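Regulator of nonsense transcripts 2 (Homo sapiens, PDB 4CEM) acts as a factor of nonsense-mediated mRNA decay, and the fragment here is the first of its three MIF4G domains. Local coordinates at residues Val189-Arg197 with Asn296-Leu304; Cys196-Leu206 with Lys232-Leu240. All coordinates share one frame; numbering follows the deposited sequence.

In the fold
The helical MIF4G domain illustrates how one helix can serve two neighbours. Of the helices involved, 189-204 comes first along the chain and enters both contacts. Interaction 2 closes the shorter loop: after Leu206 the chain passes through helix 209-218 and returns in helix 230-259, whose early turns pack on the end of helix 189-204. Interaction 1 closes the longer loop, when helix 283-303 comes back beside the start of helix 189-204, so the shorter closure lies wholly within the longer one. The two share Cys196 and meet directly, with Leu304 CD2 lying 3.4 Å from Leu206 CD2, and together they tie three helices into one buried block.

Interaction 1: Val189-Arg197 with Asn296-Leu304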
ATOM      1  N   VAL A 189       0.324  11.444  -2.502  1.00 69.43           N
ATOM      2  CA  VAL A 189      -1.008  11.081  -3.007  1.00 68.60           C
ATOM      3  C   VAL A 189      -1.036   9.663  -3.549  1.00 67.34           C
ATOM      4  O   VAL A 189      -1.910   8.869  -3.182  1.00 66.71           O
ATOM      5  CB  VAL A 189      -1.502  12.022  -4.118  1.00 67.37           C
ATOM      6  CG1 VAL A 189      -2.920  11.654  -4.522  1.00 66.06           C
ATOM      7  CG2 VAL A 189      -1.460  13.459  -3.647  1.00 71.85           C
ATOM      8  N   SER A 190      -0.074   9.353  -4.414  1.00 64.53           N
ATOM      9  CA  SER A 190       0.032   8.027  -5.018  1.00 65.22           C
ATOM     10  C   SER A 190       0.244   6.928  -3.969  1.00 63.41           C
ATOM     11  O   SER A 190      -0.142   5.782  -4.181  1.00 65.67           O
ATOM     12  CB  SER A 190       1.179   7.994  -6.028  1.00 64.43           C
ATOM     13  OG  SER A 190       2.424   7.990  -5.357  1.00 64.23           O
ATOM     14  N   VAL A 191       0.869   7.277  -2.848  1.00 62.60           N
ATOM     15  CA  VAL A 191       1.020   6.343  -1.730  1.00 60.90           C
ATOM     16  C   VAL A 191      -0.336   6.031  -1.082  1.00 58.57           C
ATOM     17  O   VAL A 191      -0.604   4.879  -0.732  1.00 56.64           O
ATOM     18  CB  VAL A 191       2.027   6.872  -0.680  1.00 59.46           C
ATOM     19  CG1 VAL A 191       1.936   6.085   0.614  1.00 56.36           C
ATOM     20  CG2 VAL A 191       3.439   6.805  -1.241  1.00 61.75           C
ATOM     21  N   VAL A 192      -1.186   7.048  -0.938  1.00 55.38           N
ATOM     22  CA  VAL A 192      -2.511   6.864  -0.336  1.00 54.00           C
ATOM     23  C   VAL A 192      -3.452   6.127  -1.287  1.00 52.77           C
ATOM     24  O   VAL A 192      -4.273   5.317  -0.858  1.00 51.48           O
ATOM     25  CB  VAL A 192      -3.146   8.205   0.060  1.00 54.38           C
ATOM     26  CG1 VAL A 192      -4.541   7.991   0.619  1.00 53.34           C
ATOM     27  CG2 VAL A 192      -2.274   8.915   1.079  1.00 56.49           C
ATOM     28  N   ILE A 193      -3.320   6.405  -2.579  1.00 50.30           N
ATOM     29  CA  ILE A 193      -4.140   5.755  -3.588  1.00 49.03           C
ATOM     30  C   ILE A 193      -3.805   4.268  -3.666  1.00 50.54           C
ATOM     31  O   ILE A 193      -4.706   3.421  -3.621  1.00 50.46           O
ATOM     32  CB  ILE A 193      -3.963   6.425  -4.960  1.00 46.78           C
ATOM     33  CG1 ILE A 193      -4.551   7.838  -4.911  1.00 46.99           C
ATOM     34  CG2 ILE A 193      -4.645   5.605  -6.040  1.00 44.31           C
ATOM     35  CD1 ILE A 193      -4.064   8.752  -6.009  1.00 48.47           C
ATOM     36  N   SER A 194      -2.512   3.960  -3.765  1.00 49.71           N
ATOM     37  CA  SER A 194      -2.045   2.572  -3.798  1.00 49.78           C
ATOM     38  C   SER A 194      -2.566   1.816  -2.581  1.00 48.69           C
ATOM     39  O   SER A 194      -3.171   0.758  -2.711  1.00 49.76           O
ATOM     40  CB  SER A 194      -0.511   2.507  -3.844  1.00 50.54           C
ATOM     41  OG  SER A 194      -0.029   1.206  -3.527  1.00 51.30           O
ATOM     42  N   PHE A 195      -2.345   2.378  -1.400  1.00 47.07           N
ATOM     43  CA  PHE A 195      -2.844   1.783  -0.169  1.00 46.41           C
ATOM     44  C   PHE A 195      -4.347   1.507  -0.232  1.00 48.34           C
ATOM     45  O   PHE A 195      -4.811   0.436   0.167  1.00 50.11           O
ATOM     46  CB  PHE A 195      -2.562   2.707   1.009  1.00 43.97           C
ATOM     47  CG  PHE A 195      -3.220   2.272   2.281  1.00 43.06           C
ATOM     48  CD1 PHE A 195      -2.674   1.254   3.042  1.00 42.59           C
ATOM     49  CD2 PHE A 195      -4.394   2.874   2.713  1.00 43.70           C
ATOM     50  CE1 PHE A 195      -3.280   0.847   4.216  1.00 42.11           C
ATOM     51  CE2 PHE A 195      -5.007   2.472   3.885  1.00 42.41           C
ATOM     52  CZ  PHE A 195      -4.447   1.455   4.638  1.00 42.77           C
ATOM     53  N   CYS A 196      -5.100   2.491  -0.714  1.00 46.93           N
ATOM     54  CA  CYS A 196      -6.539   2.356  -0.841  1.00 46.24           C
ATOM     55  C   CYS A 196      -6.860   1.270  -1.853  1.00 46.76           C
ATOM     56  O   CYS A 196      -7.566   0.315  -1.542  1.00 47.40           O
ATOM     57  CB  CYS A 196      -7.184   3.691  -1.239  1.00 45.60           C
ATOM     58  SG  CYS A 196      -7.350   4.841   0.151  1.00 43.92           S
ATOM     59  N   ARG A 197      -6.319   1.413  -3.055  1.00 47.56           N
ATOM     60  CA  ARG A 197      -6.500   0.423  -4.110  1.00 49.72           C
ATOM     61  C   ARG A 197      -6.330  -1.018  -3.604  1.00 47.45           C
ATOM     62  O   ARG A 197      -7.186  -1.860  -3.837  1.00 47.38           O
ATOM     63  CB  ARG A 197      -5.529   0.713  -5.268  1.00 54.51           C
ATOM     64  CG  ARG A 197      -5.343  -0.435  -6.257  1.00 59.63           C
ATOM     65  CD  ARG A 197      -4.874   0.033  -7.630  1.00 64.58           C
ATOM     66  NE  ARG A 197      -5.812   0.999  -8.214  1.00 69.86           N
ATOM     67  CZ  ARG A 197      -5.591   2.308  -8.381  1.00 72.99           C
ATOM     68  NH1 ARG A 197      -4.431   2.874  -8.040  1.00 74.01           N
ATOM     69  NH2 ARG A 197      -6.550   3.064  -8.911  1.00 73.80           N
ATOM     70  N   ASN A 296      -5.509  12.247  -9.902  1.00 63.44           N
ATOM     71  CA  ASN A 296      -5.420  11.608  -8.588  1.00 63.87           C
ATOM     72  C   ASN A 296      -6.615  11.893  -7.684  1.00 65.06           C
ATOM     73  O   ASN A 296      -7.006  11.045  -6.881  1.00 65.96           O
ATOM     74  CB  ASN A 296      -4.155  12.063  -7.865  1.00 62.58           C
ATOM     75  CG  ASN A 296      -2.896  11.590  -8.542  1.00 62.64           C
ATOM     76  OD1 ASN A 296      -2.926  10.681  -9.365  1.00 66.51           O
ATOM     77  ND2 ASN A 296      -1.777  12.205  -8.198  1.00 62.87           N
ATOM     78  N   SER A 297      -7.178  13.093  -7.799  1.00 64.81           N
ATOM     79  CA  SER A 297      -8.340  13.473  -7.000  1.00 64.62           C
ATOM     80  C   SER A 297      -9.573  12.670  -7.412  1.00 64.23           C
ATOM     81  O   SER A 297     -10.337  12.206  -6.561  1.00 62.18           O
ATOM     82  CB  SER A 297      -8.611  14.974  -7.128  1.00 65.52           C
ATOM     83  OG  SER A 297      -7.571  15.733  -6.527  1.00 65.32           O
ATOM     84  N   GLN A 298      -9.754  12.512  -8.720  1.00 65.33           N
ATOM     85  CA  GLN A 298     -10.830  11.691  -9.269  1.00 63.39           C
ATOM     86  C   GLN A 298     -10.643  10.243  -8.859  1.00 60.63           C
ATOM     87  O   GLN A 298     -11.586   9.569  -8.439  1.00 63.55           O
ATOM     88  CB  GLN A 298     -10.847  11.785 -10.793  1.00 65.41           C
ATOM     89  CG  GLN A 298     -11.218  13.156 -11.343  1.00 67.42           C
ATOM     90  CD  GLN A 298     -10.894  13.300 -12.817  1.00 67.44           C
ATOM     91  OE1 GLN A 298      -9.813  12.927 -13.272  1.00 67.75           O
ATOM     92  NE2 GLN A 298     -11.834  13.844 -13.570  1.00 67.05           N
ATOM     93  N   SER A 299      -9.406   9.782  -8.982  1.00 55.62           N
ATOM     94  CA  SER A 299      -9.049   8.419  -8.658  1.00 52.71           C
ATOM     95  C   SER A 299      -9.412   8.065  -7.214  1.00 50.41           C
ATOM     96  O   SER A 299      -9.938   6.985  -6.955  1.00 50.13           O
ATOM     97  CB  SER A 299      -7.556   8.216  -8.906  1.00 52.31           C
ATOM     98  OG  SER A 299      -7.212   6.852  -8.811  1.00 56.40           O
ATOM     99  N   LEU A 300      -9.158   8.989  -6.289  1.00 47.94           N
ATOM    100  CA  LEU A 300      -9.361   8.751  -4.857  1.00 46.87           C
ATOM    101  C   LEU A 300     -10.801   9.022  -4.406  1.00 46.22           C
ATOM    102  O   LEU A 300     -11.284   8.428  -3.438  1.00 49.05           O
ATOM    103  CB  LEU A 300      -8.391   9.620  -4.042  1.00 47.80           C
ATOM    104  CG  LEU A 300      -8.400   9.436  -2.518  1.00 47.60           C
ATOM    105  CD1 LEU A 300      -8.063   8.000  -2.163  1.00 47.35           C
ATOM    106  CD2 LEU A 300      -7.434  10.396  -1.843  1.00 46.88           C
ATOM    107  N   ALA A 301     -11.474   9.941  -5.082  1.00 45.75           N
ATOM    108  CA  ALA A 301     -12.888  10.210  -4.816  1.00 45.70           C
ATOM    109  C   ALA A 301     -13.701   8.945  -5.064  1.00 44.29           C
ATOM    110  O   ALA A 301     -14.630   8.625  -4.329  1.00 41.26           O
ATOM    111  CB  ALA A 301     -13.384  11.337  -5.711  1.00 44.75           C
ATOM    112  N   ASP A 302     -13.337   8.232  -6.121  1.00 45.20           N
ATOM    113  CA  ASP A 302     -13.986   6.986  -6.452  1.00 46.32           C
ATOM    114  C   ASP A 302     -13.782   5.947  -5.353  1.00 44.59           C
ATOM    115  O   ASP A 302     -14.753   5.402  -4.818  1.00 42.37           O
ATOM    116  CB  ASP A 302     -13.453   6.443  -7.765  1.00 46.58           C
ATOM    117  CG  ASP A 302     -14.110   5.152  -8.138  1.00 49.44           C
ATOM    118  OD1 ASP A 302     -13.788   4.121  -7.504  1.00 52.91           O
ATOM    119  OD2 ASP A 302     -14.963   5.175  -9.048  1.00 52.13           O
ATOM    120  N   LEU A 303     -12.518   5.679  -5.034  1.00 42.61           N
ATOM    121  CA  LEU A 303     -12.166   4.715  -3.995  1.00 40.80           C
ATOM    122  C   LEU A 303     -12.914   5.037  -2.691  1.00 40.18           C
ATOM    123  O   LEU A 303     -13.430   4.143  -2.027  1.00 39.25           O
ATOM    124  CB  LEU A 303     -10.644   4.694  -3.787  1.00 40.41           C
ATOM    125  CG  LEU A 303      -9.790   4.025  -4.885  1.00 40.17           C
ATOM    126  CD1 LEU A 303      -8.433   4.692  -5.046  1.00 38.29           C
ATOM    127  CD2 LEU A 303      -9.605   2.529  -4.640  1.00 39.04           C
ATOM    128  N   LEU A 304     -13.002   6.316  -2.347  1.00 40.39           N
ATOM    129  CA  LEU A 304     -13.734   6.721  -1.154  1.00 42.54           C
ATOM    130  C   LEU A 304     -15.234   6.973  -1.403  1.00 45.40           C
ATOM    131  O   LEU A 304     -15.958   7.307  -0.469  1.00 47.78           O
ATOM    132  CB  LEU A 304     -13.080   7.958  -0.542  1.00 42.43           C
ATOM    133  CG  LEU A 304     -11.596   7.803  -0.207  1.00 42.33           C
ATOM    134  CD1 LEU A 304     -11.021   9.082   0.391  1.00 40.99           C
ATOM    135  CD2 LEU A 304     -11.388   6.631   0.735  1.00 41.87           C
TER
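Ile193 reaches from helix 189-204 into a hollow formed by Asn296, Ser299, Leu300 and Leu303 of helix 283-303, a knob-into-hole contact within the all-helical MIF4G domain. The two segments run in nearly the same direction, 30° apart, with axes approaching to 10.2 Å. From CB the isoleucine divides: with CG1 anti to the carbonyl carbon (chi1 -68°), its two branches diverge to different residues of the hollow. CG2 faces both Ser299 OG and Leu303 CD1, each 4.0 Å away. The other branch takes CG1 past Leu300 CB at 4.3 Å and carries CD1 to Asn296, where it meets CB at 3.8 Å and the backbone O. The chains of Ile193 and Asn296 cross at about a right angle.

One turn earlier, Val189 CG1 lies 3.6 Å from Asn296 CB, with the amide ND2 also beside it. An alanine in place of Asn296 would keep the CB contacts but would probably uncover parts of Val189 CG1 and Ile193 CD1 that the amide group now overlies. No hydrogen bond joins the segments, so the grip is one of shape and apolar packing.

Towards the C-terminal end, Cys196 SG touches Leu300 CD1, while Leu303 splits its methyls: CD1 goes to Ile193 and Cys196 CB, CD2 to the backbone of Arg197. On the inner side Val192 also packs on Leu240 of helix 230-259, burying this flank. At the exposed margin the Arg197 chain, bent at chi3 (-58°), brings the edge of its guanidinium to Ser299, with NH2 3.8 Å from OG.

Interaction 2: Cys196-Leu206 with Lys232-Leu240; sequences CRHCGDDIAGL and KQQPFQNLL
Helix 189-204 ends against helix 230-259 at 134° between the directions of the segments, the axes approaching to 8.4 Å and the backbones drawing closest where Ala204 CA comes 4.6 Å from Gln233 CA. This is a helix terminus packed on the flank of another helix in the MIF4G domain, and Gly205, the first residue to leave helical geometry, has a positive phi. Glycine suits the site twice over, since a CB there would also run into Gln233 OE1.

Gln233 lays its extended chain along this turn. Its NE2 donates to Asp202 O at 2.8 Å, almost straight at 178°; the acceptor lies in the amide plane of the glutamine, whereas the donor stands above the plane of the carbonyl. Ser225 is a second partner of NE2, so two bonds fix the amide's rotation while Gly205 CA packs against CD. The carboxylates of Asp201 and Asp202 turn to Arg21 and Arg25 of helix 6-33, linking this helix end to the N-terminal helix.

On the residue next to Asp202, Ile203 CG2 sits over one face of the Phe236 ring, 3.8 Å from its centroid and 16° off the normal, a CH-pi contact. Gln237 lies beside the last turn, but its OE1 is bonded to Lys241. Farther along, Leu240 divides its methyls: CD2 meets Cys196 SG at 3.5 Å, and CD1 lies against Ala204 CB, with Leu206 CD2 4.2 Å from that same CD1.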
ATOM      1  N   CYS A 196      -5.100   2.491  -0.714  1.00 46.93           N
ATOM      2  CA  CYS A 196      -6.539   2.356  -0.841  1.00 46.24           C
ATOM      3  C   CYS A 196      -6.860   1.270  -1.853  1.00 46.76           C
ATOM      4  O   CYS A 196      -7.566   0.315  -1.542  1.00 47.40           O
ATOM      5  CB  CYS A 196      -7.184   3.691  -1.239  1.00 45.60           C
ATOM      6  SG  CYS A 196      -7.350   4.841   0.151  1.00 43.92           S
ATOM      7  N   ARG A 197      -6.319   1.413  -3.055  1.00 47.56           N
ATOM      8  CA  ARG A 197      -6.500   0.423  -4.110  1.00 49.72           C
ATOM      9  C   ARG A 197      -6.330  -1.018  -3.604  1.00 47.45           C
ATOM     10  O   ARG A 197      -7.186  -1.860  -3.837  1.00 47.38           O
ATOM     11  CB  ARG A 197      -5.529   0.713  -5.268  1.00 54.51           C
ATOM     12  CG  ARG A 197      -5.343  -0.435  -6.257  1.00 59.63           C
ATOM     13  CD  ARG A 197      -4.874   0.033  -7.630  1.00 64.58           C
ATOM     14  NE  ARG A 197      -5.812   0.999  -8.214  1.00 69.86           N
ATOM     15  CZ  ARG A 197      -5.591   2.308  -8.381  1.00 72.99           C
ATOM     16  NH1 ARG A 197      -4.431   2.874  -8.040  1.00 74.01           N
ATOM     17  NH2 ARG A 197      -6.550   3.064  -8.911  1.00 73.80           N
ATOM     18  N   HIS A 198      -5.236  -1.285  -2.896  1.00 46.74           N
ATOM     19  CA  HIS A 198      -4.871  -2.652  -2.526  1.00 45.19           C
ATOM     20  C   HIS A 198      -5.506  -3.140  -1.265  1.00 42.82           C
ATOM     21  O   HIS A 198      -5.959  -4.274  -1.226  1.00 43.93           O
ATOM     22  CB  HIS A 198      -3.355  -2.797  -2.442  1.00 47.52           C
ATOM     23  CG  HIS A 198      -2.671  -2.752  -3.792  1.00 51.73           C
ATOM     24  ND1 HIS A 198      -2.593  -3.829  -4.596  1.00 54.08           N
ATOM     25  CD2 HIS A 198      -2.051  -1.703  -4.477  1.00 52.98           C
ATOM     26  CE1 HIS A 198      -1.951  -3.493  -5.733  1.00 55.19           C
ATOM     27  NE2 HIS A 198      -1.620  -2.192  -5.657  1.00 55.09           N
ATOM     28  N   CYS A 199      -5.558  -2.301  -0.230  1.00 40.86           N
ATOM     29  CA  CYS A 199      -5.933  -2.748   1.124  1.00 40.99           C
ATOM     30  C   CYS A 199      -7.122  -2.017   1.763  1.00 39.26           C
ATOM     31  O   CYS A 199      -7.591  -2.416   2.839  1.00 35.27           O
ATOM     32  CB  CYS A 199      -4.717  -2.630   2.045  1.00 42.98           C
ATOM     33  SG  CYS A 199      -3.229  -3.419   1.374  1.00 50.89           S
ATOM     34  N   GLY A 200      -7.600  -0.955   1.113  1.00 37.78           N
ATOM     35  CA  GLY A 200      -8.686  -0.140   1.649  1.00 37.18           C
ATOM     36  C   GLY A 200      -9.982  -0.893   1.905  1.00 37.45           C
ATOM     37  O   GLY A 200     -10.772  -0.507   2.773  1.00 38.61           O
ATOM     38  N   ASP A 201     -10.220  -1.956   1.148  1.00 36.74           N
ATOM     39  CA  ASP A 201     -11.414  -2.759   1.359  1.00 38.24           C
ATOM     40  C   ASP A 201     -11.422  -3.301   2.786  1.00 36.89           C
ATOM     41  O   ASP A 201     -12.351  -3.048   3.539  1.00 36.33           O
ATOM     42  CB  ASP A 201     -11.572  -3.884   0.304  1.00 39.92           C
ATOM     43  CG  ASP A 201     -10.245  -4.607  -0.042  1.00 43.69           C
ATOM     44  OD1 ASP A 201      -9.231  -4.483   0.698  1.00 43.68           O
ATOM     45  OD2 ASP A 201     -10.231  -5.314  -1.079  1.00 44.73           O
ATOM     46  N   ASP A 202     -10.357  -3.993   3.163  1.00 38.11           N
ATOM     47  CA  ASP A 202     -10.288  -4.657   4.461  1.00 38.46           C
ATOM     48  C   ASP A 202      -9.831  -3.752   5.606  1.00 39.38           C
ATOM     49  O   ASP A 202     -10.329  -3.891   6.725  1.00 41.79           O
ATOM     50  CB  ASP A 202      -9.386  -5.883   4.370  1.00 38.39           C
ATOM     51  CG  ASP A 202     -10.071  -7.055   3.699  1.00 38.24           C
ATOM     52  OD1 ASP A 202     -11.219  -7.357   4.066  1.00 37.16           O
ATOM     53  OD2 ASP A 202      -9.462  -7.691   2.817  1.00 39.63           O
ATOM     54  N   ILE A 203      -8.909  -2.826   5.354  1.00 37.73           N
ATOM     55  CA  ILE A 203      -8.407  -1.985   6.440  1.00 38.44           C
ATOM     56  C   ILE A 203      -9.270  -0.745   6.703  1.00 39.15           C
ATOM     57  O   ILE A 203      -9.507  -0.398   7.859  1.00 39.47           O
ATOM     58  CB  ILE A 203      -6.929  -1.605   6.226  1.00 39.14           C
ATOM     59  CG1 ILE A 203      -6.045  -2.819   6.514  1.00 38.56           C
ATOM     60  CG2 ILE A 203      -6.514  -0.457   7.139  1.00 38.05           C
ATOM     61  CD1 ILE A 203      -4.710  -2.762   5.810  1.00 39.42           C
ATOM     62  N   ALA A 204      -9.745  -0.090   5.646  1.00 39.18           N
ATOM     63  CA  ALA A 204     -10.553   1.131   5.797  1.00 39.40           C
ATOM     64  C   ALA A 204     -12.055   0.912   5.611  1.00 39.06           C
ATOM     65  O   ALA A 204     -12.839   1.853   5.759  1.00 40.10           O
ATOM     66  CB  ALA A 204     -10.072   2.202   4.827  1.00 37.85           C
ATOM     67  N   GLY A 205     -12.459  -0.310   5.269  1.00 39.32           N
ATOM     68  CA  GLY A 205     -13.858  -0.583   4.921  1.00 37.28           C
ATOM     69  C   GLY A 205     -14.301   0.040   3.601  1.00 36.13           C
ATOM     70  O   GLY A 205     -15.485   0.237   3.378  1.00 37.72           O
ATOM     71  N   LEU A 206     -13.368   0.349   2.709  1.00 34.94           N
ATOM     72  CA  LEU A 206     -13.729   1.000   1.462  1.00 35.15           C
ATOM     73  C   LEU A 206     -14.618   0.125   0.591  1.00 36.12           C
ATOM     74  O   LEU A 206     -14.439  -1.087   0.520  1.00 37.80           O
ATOM     75  CB  LEU A 206     -12.485   1.368   0.661  1.00 34.77           C
ATOM     76  CG  LEU A 206     -11.541   2.424   1.251  1.00 34.18           C
ATOM     77  CD1 LEU A 206     -10.651   2.936   0.127  1.00 34.39           C
ATOM     78  CD2 LEU A 206     -12.262   3.589   1.917  1.00 31.40           C
ATOM     79  N   LYS A 232     -12.832  -1.050  14.011  1.00 42.97           N
ATOM     80  CA  LYS A 232     -11.405  -0.893  13.741  1.00 42.04           C
ATOM     81  C   LYS A 232     -11.122  -0.219  12.402  1.00 40.35           C
ATOM     82  O   LYS A 232     -10.067   0.379  12.215  1.00 39.71           O
ATOM     83  CB  LYS A 232     -10.705  -2.251  13.802  1.00 42.24           C
ATOM     84  CG  LYS A 232     -10.637  -2.845  15.202  1.00 42.63           C
ATOM     85  CD  LYS A 232     -10.179  -4.296  15.175  1.00 42.58           C
ATOM     86  CE  LYS A 232      -9.882  -4.813  16.567  1.00 42.43           C
ATOM     87  NZ  LYS A 232      -9.889  -6.298  16.589  1.00 42.90           N
ATOM     88  N   GLN A 233     -12.065  -0.320  11.474  1.00 41.78           N
ATOM     89  CA  GLN A 233     -11.921   0.296  10.155  1.00 41.24           C
ATOM     90  C   GLN A 233     -12.188   1.793  10.190  1.00 42.08           C
ATOM     91  O   GLN A 233     -11.542   2.553   9.473  1.00 45.54           O
ATOM     92  CB  GLN A 233     -12.881  -0.356   9.162  1.00 41.52           C
ATOM     93  CG  GLN A 233     -12.477  -1.750   8.722  1.00 42.45           C
ATOM     94  CD  GLN A 233     -13.513  -2.395   7.828  1.00 42.28           C
ATOM     95  OE1 GLN A 233     -14.692  -2.086   7.934  1.00 42.92           O
ATOM     96  NE2 GLN A 233     -13.078  -3.295   6.938  1.00 40.76           N
ATOM     97  N   GLN A 234     -13.137   2.213  11.026  1.00 43.05           N
ATOM     98  CA  GLN A 234     -13.589   3.611  11.073  1.00 43.14           C
ATOM     99  C   GLN A 234     -12.468   4.653  11.159  1.00 42.85           C
ATOM    100  O   GLN A 234     -12.425   5.572  10.341  1.00 44.52           O
ATOM    101  CB  GLN A 234     -14.606   3.816  12.210  1.00 44.90           C
ATOM    102  CG  GLN A 234     -15.382   5.124  12.124  1.00 46.39           C
ATOM    103  CD  GLN A 234     -16.088   5.297  10.793  1.00 46.16           C
ATOM    104  OE1 GLN A 234     -16.852   4.426  10.365  1.00 46.10           O
ATOM    105  NE2 GLN A 234     -15.827   6.417  10.126  1.00 44.34           N
ATOM    106  N   PRO A 235     -11.551   4.520  12.136  1.00 42.29           N
ATOM    107  CA  PRO A 235     -10.449   5.492  12.191  1.00 42.72           C
ATOM    108  C   PRO A 235      -9.730   5.652  10.857  1.00 43.54           C
ATOM    109  O   PRO A 235      -9.442   6.776  10.441  1.00 47.15           O
ATOM    110  CB  PRO A 235      -9.497   4.895  13.225  1.00 42.00           C
ATOM    111  CG  PRO A 235     -10.352   4.032  14.081  1.00 42.09           C
ATOM    112  CD  PRO A 235     -11.420   3.485  13.177  1.00 42.20           C
ATOM    113  N   PHE A 236      -9.473   4.540  10.181  1.00 42.32           N
ATOM    114  CA  PHE A 236      -8.794   4.580   8.887  1.00 42.55           C
ATOM    115  C   PHE A 236      -9.629   5.320   7.850  1.00 43.61           C
ATOM    116  O   PHE A 236      -9.092   6.108   7.071  1.00 42.24           O
ATOM    117  CB  PHE A 236      -8.433   3.166   8.409  1.00 41.67           C
ATOM    118  CG  PHE A 236      -7.481   2.452   9.327  1.00 40.57           C
ATOM    119  CD1 PHE A 236      -6.116   2.623   9.197  1.00 40.90           C
ATOM    120  CD2 PHE A 236      -7.957   1.648  10.346  1.00 42.09           C
ATOM    121  CE1 PHE A 236      -5.237   1.988  10.057  1.00 41.61           C
ATOM    122  CE2 PHE A 236      -7.091   1.016  11.219  1.00 42.82           C
ATOM    123  CZ  PHE A 236      -5.724   1.186  11.071  1.00 42.79           C
ATOM    124  N   GLN A 237     -10.941   5.090   7.851  1.00 45.91           N
ATOM    125  CA  GLN A 237     -11.808   5.796   6.911  1.00 48.32           C
ATOM    126  C   GLN A 237     -11.804   7.295   7.189  1.00 46.89           C
ATOM    127  O   GLN A 237     -11.685   8.098   6.264  1.00 46.31           O
ATOM    128  CB  GLN A 237     -13.240   5.249   6.912  1.00 50.79           C
ATOM    129  CG  GLN A 237     -14.077   5.803   5.753  1.00 53.91           C
ATOM    130  CD  GLN A 237     -14.988   4.773   5.103  1.00 57.61           C
ATOM    131  OE1 GLN A 237     -15.338   5.006   3.837  1.00 61.12           O
ATOM    132  NE2 GLN A 237     -15.376   3.783   5.728  1.00 58.40           N
ATOM    133  N   ASN A 238     -11.893   7.669   8.461  1.00 46.87           N
ATOM    134  CA  ASN A 238     -11.802   9.087   8.844  1.00 49.54           C
ATOM    135  C   ASN A 238     -10.541   9.775   8.305  1.00 49.23           C
ATOM    136  O   ASN A 238     -10.629  10.849   7.700  1.00 48.97           O
ATOM    137  CB  ASN A 238     -11.870   9.259  10.363  1.00 50.56           C
ATOM    138  CG  ASN A 238     -13.161   8.724  10.960  1.00 51.00           C
ATOM    139  OD1 ASN A 238     -14.162   8.529  10.257  1.00 49.91           O
ATOM    140  ND2 ASN A 238     -13.141   8.476  12.265  1.00 51.60           N
ATOM    141  N   LEU A 239      -9.381   9.153   8.507  1.00 50.44           N
ATOM    142  CA  LEU A 239      -8.115   9.710   8.003  1.00 52.04           C
ATOM    143  C   LEU A 239      -8.170   9.925   6.495  1.00 51.89           C
ATOM    144  O   LEU A 239      -7.797  10.989   5.994  1.00 51.90           O
ATOM    145  CB  LEU A 239      -6.928   8.805   8.350  1.00 53.08           C
ATOM    146  CG  LEU A 239      -6.525   8.711   9.824  1.00 56.96           C
ATOM    147  CD1 LEU A 239      -5.277   7.848   9.960  1.00 57.84           C
ATOM    148  CD2 LEU A 239      -6.297  10.086  10.447  1.00 57.75           C
ATOM    149  N   LEU A 240      -8.656   8.922   5.776  1.00 51.25           N
ATOM    150  CA  LEU A 240      -8.709   8.995   4.319  1.00 52.56           C
ATOM    151  C   LEU A 240      -9.609  10.130   3.818  1.00 52.52           C
ATOM    152  O   LEU A 240      -9.248  10.826   2.873  1.00 52.54           O
ATOM    153  CB  LEU A 240      -9.148   7.650   3.735  1.00 51.67           C
ATOM    154  CG  LEU A 240      -8.131   6.525   3.955  1.00 51.52           C
ATOM    155  CD1 LEU A 240      -8.782   5.168   3.742  1.00 50.42           C
ATOM    156  CD2 LEU A 240      -6.925   6.700   3.041  1.00 49.02           C
TER